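PDB 6Y4R: DotU family type IV/VI secretion system protein from Acinetobacter baumannii, which is the cytoplasmic domain of TssL, a key component of the type VI secretion system, and probably helps build its membrane-anchored complex. Local coordinates for residues A[11-15]-A[62-66]; A[38-42]-A[58-63]. One frame throughout, in Å; residues are numbered along the deposited sequence.

Interaction 1 of 2, residues A[11-15]-A[62-66]; sequences GFYLI and FCALI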
loop_
_atom_site.group_PDB
_atom_site.type_symbol
_atom_site.label_atom_id
_atom_site.label_comp_id
_atom_site.label_asym_id
_atom_site.label_seq_id
_atom_site.Cartn_x
_atom_site.Cartn_y
_atom_site.Cartn_z
ATOM N N GLY A 11 9.006 2.571 -4.507
ATOM C CA GLY A 11 7.640 2.245 -4.898
ATOM C C GLY A 11 6.633 3.321 -4.522
ATOM O O GLY A 11 5.718 3.624 -5.298
ATOM N N PHE A 12 6.763 3.882 -3.308
ATOM C CA PHE A 12 5.845 4.920 -2.851
ATOM C C PHE A 12 5.948 6.188 -3.693
ATOM O O PHE A 12 4.977 6.947 -3.789
ATOM C CB PHE A 12 6.105 5.268 -1.377
ATOM C CG PHE A 12 5.560 4.264 -0.405
ATOM C CD1 PHE A 12 4.274 3.760 -0.552
ATOM C CD2 PHE A 12 6.313 3.854 0.685
ATOM C CE1 PHE A 12 3.754 2.818 0.354
ATOM C CE2 PHE A 12 5.796 2.913 1.611
ATOM C CZ PHE A 12 4.513 2.396 1.436
ATOM N N TYR A 13 7.114 6.453 -4.296
ATOM C CA TYR A 13 7.257 7.649 -5.136
ATOM C C TYR A 13 6.384 7.575 -6.375
ATOM O O TYR A 13 5.920 8.609 -6.881
ATOM C CB TYR A 13 8.691 7.852 -5.592
ATOM C CG TYR A 13 8.839 9.044 -6.542
ATOM C CD1 TYR A 13 8.436 10.321 -6.151
ATOM C CD2 TYR A 13 9.373 8.895 -7.832
ATOM C CE1 TYR A 13 8.576 11.420 -7.015
ATOM C CE2 TYR A 13 9.506 9.979 -8.699
ATOM C CZ TYR A 13 9.112 11.231 -8.290
ATOM O OH TYR A 13 9.284 12.243 -9.219
ATOM N N LEU A 14 6.198 6.365 -6.910
ATOM C CA LEU A 14 5.358 6.150 -8.084
ATOM C C LEU A 14 3.879 6.188 -7.721
ATOM O O LEU A 14 3.056 6.546 -8.569
ATOM C CB LEU A 14 5.710 4.812 -8.743
ATOM C CG LEU A 14 7.164 4.465 -9.105
ATOM C CD1 LEU A 14 7.258 3.031 -9.576
ATOM C CD2 LEU A 14 7.707 5.382 -10.177
ATOM N N ILE A 15 3.542 5.843 -6.464
ATOM C CA ILE A 15 2.211 6.122 -5.917
ATOM C C ILE A 15 1.964 7.618 -5.872
ATOM O O ILE A 15 0.862 8.097 -6.156
ATOM C CB ILE A 15 2.066 5.560 -4.496
ATOM C CG1 ILE A 15 2.360 4.060 -4.410
ATOM C CG2 ILE A 15 0.663 5.886 -3.982
ATOM C CD1 ILE A 15 1.205 3.214 -4.659
ATOM N N PHE A 62 0.993 -2.282 0.031
ATOM C CA PHE A 62 1.385 -1.468 -1.115
ATOM C C PHE A 62 0.588 -1.852 -2.356
ATOM O O PHE A 62 0.249 -0.992 -3.171
ATOM C CB PHE A 62 2.883 -1.606 -1.374
ATOM C CG PHE A 62 3.356 -0.915 -2.622
ATOM C CD1 PHE A 62 3.944 0.335 -2.542
ATOM C CD2 PHE A 62 3.234 -1.515 -3.877
ATOM C CE1 PHE A 62 4.392 0.986 -3.692
ATOM C CE2 PHE A 62 3.674 -0.864 -5.036
ATOM C CZ PHE A 62 4.255 0.380 -4.938
ATOM N N CYS A 63 0.310 -3.145 -2.535
ATOM C CA CYS A 63 -0.479 -3.581 -3.681
ATOM C C CYS A 63 -1.939 -3.157 -3.551
ATOM O O CYS A 63 -2.556 -2.717 -4.530
ATOM C CB CYS A 63 -0.350 -5.092 -3.853
ATOM S SG CYS A 63 1.324 -5.604 -4.385
ATOM N N ALA A 64 -2.516 -3.269 -2.354
ATOM C CA ALA A 64 -3.863 -2.742 -2.160
ATOM C C ALA A 64 -3.912 -1.244 -2.469
ATOM O O ALA A 64 -4.897 -0.754 -3.033
ATOM C CB ALA A 64 -4.350 -3.039 -0.739
ATOM N N LEU A 65 -2.845 -0.514 -2.135
ATOM C CA LEU A 65 -2.812 0.944 -2.274
ATOM C C LEU A 65 -2.607 1.387 -3.719
ATOM O O LEU A 65 -3.252 2.337 -4.178
ATOM C CB LEU A 65 -1.725 1.521 -1.367
ATOM C CG LEU A 65 -1.176 2.923 -1.596
ATOM C CD1 LEU A 65 -2.190 3.978 -1.219
ATOM C CD2 LEU A 65 0.080 3.087 -0.780
ATOM N N ILE A 66 -1.662 0.758 -4.429
ATOM C CA ILE A 66 -1.441 1.075 -5.843
ATOM C C ILE A 66 -2.662 0.702 -6.677
ATOM O O ILE A 66 -3.021 1.422 -7.617
ATOM C CB ILE A 66 -0.167 0.378 -6.364
ATOM C CG1 ILE A 66 0.135 0.788 -7.805
ATOM C CG2 ILE A 66 -0.286 -1.144 -6.270
ATOM C CD1 ILE A 66 0.301 2.250 -7.989
#
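Residues 11-15 and 62-66 lie on two helices that run nearly parallel, their local axes 10.9 Å apart at closest approach and inclined by 18°, with Phe12 level with Phe62 and Ile15 level with Ile66. The ring of Phe62 bridges the gap at the upstream end. Its CG lies anti to the backbone N (chi1 174°), which carries the ring across to the backbone of Gly11, where the absence of a side chain leaves room for it. The carbonyl of Gly11 meets the ring at its edge, with O in the ring plane and 3.4 Å from CE1. The Phe12 and Phe62 side chains reach from their own helices in opposite senses and lie side by side; their ring centroids are 5.7 Å apart and the planes are inclined by 54°, an oblique pair in which Phe12 CE1 touches Phe62 CD1. This is packing in the core of an all-helical DotU-family domain, where helix 9-19 lies against helix 52-71. The Phe12 ring also meets Tyr127 of helix 119-130 edge-to-face, and Cys128 of that helix touches both Phe12 and Leu65. Leu65 lies roughly perpendicular to the Phe12 side chain and sets CD2 against the edge of its ring, 3.9 Å from CE1. One turn further along, Ile15 enters between the side chains of helix 52-71: its CG1 lies 3.8 Å from Phe62 CE1, and its CD1 reaches further, to 3.6 Å from Ile66 CB and 3.9 Å from Leu65 CG. The CD1 methyls of Ile15 and Ile66 also touch, at 3.6 Å.

Interaction 2 of 2, residues A[38-42]-A[58-63]; sequences LNRFE and AKYAFC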
loop_
_atom_site.group_PDB
_atom_site.type_symbol
_atom_site.label_atom_id
_atom_site.label_comp_id
_atom_site.label_asym_id
_atom_site.label_seq_id
_atom_site.Cartn_x
_atom_site.Cartn_y
_atom_site.Cartn_z
ATOM N N LEU A 38 8.872 -4.706 -6.069
ATOM C CA LEU A 38 8.423 -5.519 -4.941
ATOM C C LEU A 38 9.330 -6.716 -4.691
ATOM O O LEU A 38 9.501 -7.115 -3.537
ATOM C CB LEU A 38 6.968 -5.978 -5.125
ATOM C CG LEU A 38 5.887 -4.908 -5.339
ATOM C CD1 LEU A 38 4.599 -5.529 -5.851
ATOM C CD2 LEU A 38 5.624 -4.136 -4.047
ATOM N N ASN A 39 9.952 -7.275 -5.731
ATOM C CA ASN A 39 10.943 -8.327 -5.511
ATOM C C ASN A 39 12.254 -7.763 -4.963
ATOM O O ASN A 39 12.859 -8.371 -4.072
ATOM C CB ASN A 39 11.184 -9.115 -6.796
ATOM C CG ASN A 39 9.944 -9.864 -7.258
ATOM O OD1 ASN A 39 9.608 -9.840 -8.444
ATOM N ND2 ASN A 39 9.190 -10.424 -6.310
ATOM N N ARG A 40 12.727 -6.626 -5.505
ATOM C CA ARG A 40 13.829 -5.895 -4.872
ATOM C C ARG A 40 13.555 -5.655 -3.395
ATOM O O ARG A 40 14.416 -5.895 -2.540
ATOM C CB ARG A 40 14.050 -4.540 -5.539
ATOM C CG ARG A 40 14.388 -4.596 -6.974
ATOM C CD ARG A 40 15.729 -4.007 -7.273
ATOM N NE ARG A 40 15.960 -4.059 -8.713
ATOM C CZ ARG A 40 17.158 -4.051 -9.286
ATOM N NH1 ARG A 40 18.257 -4.006 -8.538
ATOM N NH2 ARG A 40 17.254 -4.097 -10.608
ATOM N N PHE A 41 12.372 -5.114 -3.088
ATOM C CA PHE A 41 11.996 -4.859 -1.704
ATOM C C PHE A 41 12.016 -6.119 -0.874
ATOM O O PHE A 41 12.425 -6.087 0.287
ATOM C CB PHE A 41 10.606 -4.208 -1.646
ATOM C CG PHE A 41 9.891 -4.395 -0.344
ATOM C CD1 PHE A 41 8.698 -5.073 -0.311
ATOM C CD2 PHE A 41 10.358 -3.846 0.833
ATOM C CE1 PHE A 41 8.006 -5.241 0.882
ATOM C CE2 PHE A 41 9.658 -4.023 2.034
ATOM C CZ PHE A 41 8.491 -4.706 2.048
ATOM N N GLU A 42 11.637 -7.246 -1.452
ATOM C CA GLU A 42 11.571 -8.464 -0.655
ATOM C C GLU A 42 12.967 -9.022 -0.409
ATOM O O GLU A 42 13.383 -9.177 0.743
ATOM C CB GLU A 42 10.636 -9.447 -1.355
ATOM C CG GLU A 42 10.410 -10.779 -0.735
ATOM C CD GLU A 42 9.087 -11.316 -1.247
ATOM O OE1 GLU A 42 8.201 -10.473 -1.525
ATOM O OE2 GLU A 42 8.925 -12.545 -1.388
ATOM N N ALA A 58 3.718 -5.773 4.265
ATOM C CA ALA A 58 4.094 -4.509 3.637
ATOM C C ALA A 58 3.820 -4.546 2.138
ATOM O O ALA A 58 3.215 -3.626 1.576
ATOM C CB ALA A 58 5.565 -4.206 3.913
ATOM N N LYS A 59 4.221 -5.623 1.476
ATOM C CA LYS A 59 3.894 -5.761 0.066
ATOM C C LYS A 59 2.382 -5.825 -0.170
ATOM O O LYS A 59 1.886 -5.291 -1.169
ATOM C CB LYS A 59 4.598 -6.991 -0.506
ATOM C CG LYS A 59 3.990 -7.493 -1.787
ATOM C CD LYS A 59 5.030 -8.121 -2.683
ATOM C CE LYS A 59 5.232 -9.585 -2.390
ATOM N NZ LYS A 59 6.552 -9.997 -2.951
ATOM N N TYR A 60 1.631 -6.472 0.733
ATOM C CA TYR A 60 0.179 -6.562 0.562
ATOM C C TYR A 60 -0.465 -5.178 0.613
ATOM O O TYR A 60 -1.335 -4.851 -0.205
ATOM C CB TYR A 60 -0.422 -7.480 1.639
ATOM C CG TYR A 60 -1.937 -7.600 1.569
ATOM C CD1 TYR A 60 -2.766 -6.635 2.152
ATOM C CD2 TYR A 60 -2.536 -8.663 0.908
ATOM C CE1 TYR A 60 -4.144 -6.726 2.063
ATOM C CE2 TYR A 60 -3.913 -8.773 0.820
ATOM C CZ TYR A 60 -4.716 -7.807 1.398
ATOM O OH TYR A 60 -6.091 -7.928 1.303
ATOM N N ALA A 61 -0.053 -4.361 1.588
ATOM C CA ALA A 61 -0.582 -3.013 1.741
ATOM C C ALA A 61 -0.233 -2.154 0.541
ATOM O O ALA A 61 -1.054 -1.347 0.088
ATOM C CB ALA A 61 -0.033 -2.375 3.023
ATOM N N PHE A 62 0.993 -2.282 0.031
ATOM C CA PHE A 62 1.385 -1.468 -1.115
ATOM C C PHE A 62 0.588 -1.852 -2.356
ATOM O O PHE A 62 0.249 -0.992 -3.171
ATOM C CB PHE A 62 2.883 -1.606 -1.374
ATOM C CG PHE A 62 3.356 -0.915 -2.622
ATOM C CD1 PHE A 62 3.944 0.335 -2.542
ATOM C CD2 PHE A 62 3.234 -1.515 -3.877
ATOM C CE1 PHE A 62 4.392 0.986 -3.692
ATOM C CE2 PHE A 62 3.674 -0.864 -5.036
ATOM C CZ PHE A 62 4.255 0.380 -4.938
ATOM N N CYS A 63 0.310 -3.145 -2.535
ATOM C CA CYS A 63 -0.479 -3.581 -3.681
ATOM C C CYS A 63 -1.939 -3.157 -3.551
ATOM O O CYS A 63 -2.556 -2.717 -4.530
ATOM C CB CYS A 63 -0.350 -5.092 -3.853
ATOM S SG CYS A 63 1.324 -5.604 -4.385
#
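Lys59 sits as a knob in a hole formed by Leu38, Asn39, Phe41 and Glu42, and its aliphatic chain supplies much of the packing. Its CD lies 3.8 Å from Leu38 CB, while CB lies 4.1 Å from Phe41 CE1. The lysine chain is not fully extended; kinks about CB-CG and CG-CD swing its end toward Glu42, with which it forms a salt bridge; NZ and OE1 are modelled too close together, so the exact placing of the charged ends is doubtful. Leu38 divides its two methyls: CD2 approaches the ring of Phe62 obliquely, 3.6 Å from CD2 of that ring, and CD1 rests 3.6 Å from Cys63 SG. One turn along, toward the start of segment 58-63, Phe41 brings CZ to 3.5 Å from Ala58 CB; with CG anti to the backbone N (chi1 157°), its ring extends across to helix 52-71. The two helices, 27-47 and 52-71, are successive in the chain and run antiparallel, with local axes at 158° and 11.2 Å apart, so the pair forms a helical hairpin. Further out, Leu4 of helix 4-7 touches both Phe41 and Ala58. Helix 90-95 closes on the Leu38 side, where Leu94 meets Leu38 and Cys63, and its Phe95 touches Lys59.

How the interactions relate
Both interactions use helix 52-71: helix 9-19 runs nearly parallel to it in interaction 1, and helix 27-47, which follows helix 9-19 in the chain, runs antiparallel to it in interaction 2. Phe62 is common to the two contacts, turning one part of its ring to each neighbour. Interaction 1 is the more central, its touching residues all buried; contacts between its side chains are all apolar, with one backbone carbonyl at a ring edge. Interaction 2, with its centre about 9 Å from that of interaction 1, passes from a buried apolar part at Leu38, Phe41 and Ala58 to a partly exposed margin, where Lys59 and Glu42 bring opposite charges together.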